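Local structure of short-chain dehydrogenase/reductase SDR (Vibrio parahaemolyticus, 3GUY) at residues Asn109-Leu114 with Lys151-Ser156. The protein probably catalyses an NAD(P)-dependent oxidation or reduction, as do other members of the short-chain dehydrogenase/reductase family. The protein carries 2 engineered substitutions. Residues are numbered along the deposited sequence; the frame is centred on the assembly and turned at random.
Sequences NVLREL and KGLIES
Leu111 reaches from helix 93-118 to helix 141-160 and carries the whole contact through one methyl group, CD2. That methyl lies 4.0 Å from CD2 of Leu153, with CG of the same leucine almost as near, and the two side chains overlap alongside, each pointing back past the other. Leu111 CD2 also sits 4.2 Å from CG2 of Ile154. A chi1 of 73° tucks Ile154 CG1 in over its own backbone and leaves the CG2 methyl on the Leu111 side. The joint is small and entirely apolar, the backbones coming no nearer than 8.3 Å between CA of Leu111 and CA of Ile154.

The polar groups bond elsewhere. Gly152 O takes two bonds, from Ser156 N and, at 2.8 Å, from Ser156 OG, which approach from opposite faces of the carbonyl plane. Ser156 OG also bonds to Lys137 N of the second subunit, on which Arg112 packs against Pro93 and Lys151 against Trp148; as in many SDR enzymes, this helix pair lines a subunit interface.

The two helices are neighbours on one face of the parallel Rossmann-type sheet, where Leu111 packs on Val125 and Ile154 on Met127, both of strand 124-128.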
# COMPACT_ATOMS: atom_id res chain seq x y z
N ASN D 109 8.15 -7.05 -21.60
CA ASN D 109 8.86 -7.01 -22.91
C ASN D 109 8.97 -5.59 -23.44
O ASN D 109 10.05 -5.17 -23.81
CB ASN D 109 8.15 -7.85 -23.94
CG ASN D 109 8.33 -9.32 -23.71
OD1 ASN D 109 9.33 -9.75 -23.17
ND2 ASN D 109 7.36 -10.09 -24.12
N VAL D 110 7.88 -4.84 -23.41
CA VAL D 110 7.96 -3.41 -23.81
C VAL D 110 8.83 -2.57 -22.93
O VAL D 110 9.72 -1.90 -23.44
CB VAL D 110 6.62 -2.75 -23.92
CG1 VAL D 110 6.80 -1.22 -24.07
CG2 VAL D 110 5.88 -3.31 -25.09
N LEU D 111 8.62 -2.58 -21.62
CA LEU D 111 9.49 -1.81 -20.73
C LEU D 111 10.97 -2.22 -20.76
O LEU D 111 11.88 -1.36 -20.66
CB LEU D 111 8.98 -1.83 -19.26
CG LEU D 111 9.74 -0.92 -18.30
CD1 LEU D 111 9.64 0.57 -18.84
CD2 LEU D 111 9.20 -1.05 -16.82
N ARG D 112 11.25 -3.51 -20.84
CA ARG D 112 12.63 -3.94 -20.90
C ARG D 112 13.31 -3.42 -22.19
O ARG D 112 14.47 -3.01 -22.17
CB ARG D 112 12.71 -5.46 -20.87
CG ARG D 112 14.07 -6.02 -21.10
CD ARG D 112 14.07 -7.53 -20.94
NE ARG D 112 15.39 -8.04 -21.30
CZ ARG D 112 15.78 -8.31 -22.55
NH1 ARG D 112 14.94 -8.22 -23.57
NH2 ARG D 112 17.01 -8.75 -22.75
N GLU D 113 12.59 -3.50 -23.31
CA GLU D 113 13.14 -3.05 -24.58
C GLU D 113 13.37 -1.53 -24.57
O GLU D 113 14.43 -1.03 -25.05
CB GLU D 113 12.24 -3.47 -25.71
CG GLU D 113 12.90 -3.34 -27.08
CD GLU D 113 14.02 -4.34 -27.31
OE1 GLU D 113 14.02 -5.42 -26.66
OE2 GLU D 113 14.90 -4.06 -28.16
N LEU D 114 12.42 -0.80 -23.97
CA LEU D 114 12.60 0.64 -23.75
C LEU D 114 13.82 0.99 -22.90
O LEU D 114 14.57 1.93 -23.27
CB LEU D 114 11.32 1.29 -23.19
CG LEU D 114 10.13 1.21 -24.15
CD1 LEU D 114 8.87 1.77 -23.43
CD2 LEU D 114 10.42 1.96 -25.50
N LYS D 151 2.68 -2.94 -11.59
CA LYS D 151 3.07 -1.88 -10.67
C LYS D 151 4.37 -2.16 -9.89
O LYS D 151 5.15 -1.27 -9.69
CB LYS D 151 1.96 -1.61 -9.69
CG LYS D 151 2.21 -0.41 -8.86
CD LYS D 151 1.02 -0.16 -7.96
CE LYS D 151 1.42 0.44 -6.67
NZ LYS D 151 1.15 1.80 -6.76
N GLY D 152 4.58 -3.40 -9.49
CA GLY D 152 5.81 -3.75 -8.83
C GLY D 152 6.98 -3.63 -9.79
O GLY D 152 8.04 -3.16 -9.39
N LEU D 153 6.77 -4.05 -11.03
CA LEU D 153 7.76 -3.87 -12.10
C LEU D 153 8.11 -2.41 -12.27
O LEU D 153 9.29 -2.02 -12.10
CB LEU D 153 7.23 -4.43 -13.40
CG LEU D 153 8.12 -4.36 -14.62
CD1 LEU D 153 9.15 -5.54 -14.59
CD2 LEU D 153 7.24 -4.42 -15.85
N ILE D 154 7.11 -1.58 -12.54
CA ILE D 154 7.44 -0.14 -12.82
C ILE D 154 8.04 0.59 -11.60
O ILE D 154 8.90 1.42 -11.76
CB ILE D 154 6.29 0.62 -13.50
CG1 ILE D 154 5.12 0.93 -12.56
CG2 ILE D 154 5.72 -0.19 -14.65
CD1 ILE D 154 5.10 2.37 -12.05
N GLU D 155 7.65 0.22 -10.38
CA GLU D 155 8.15 0.93 -9.22
C GLU D 155 9.61 0.55 -8.92
O GLU D 155 10.42 1.38 -8.45
CB GLU D 155 7.25 0.74 -8.02
CG GLU D 155 5.84 1.33 -8.19
CD GLU D 155 5.73 2.85 -8.00
OE1 GLU D 155 6.76 3.58 -8.07
OE2 GLU D 155 4.58 3.35 -7.80
N SER D 156 9.95 -0.65 -9.30
CA SER D 156 11.31 -1.11 -9.25
C SER D 156 12.19 -0.47 -10.33
O SER D 156 13.32 -0.05 -10.01
CB SER D 156 11.31 -2.63 -9.39
OG SER D 156 10.59 -3.23 -8.30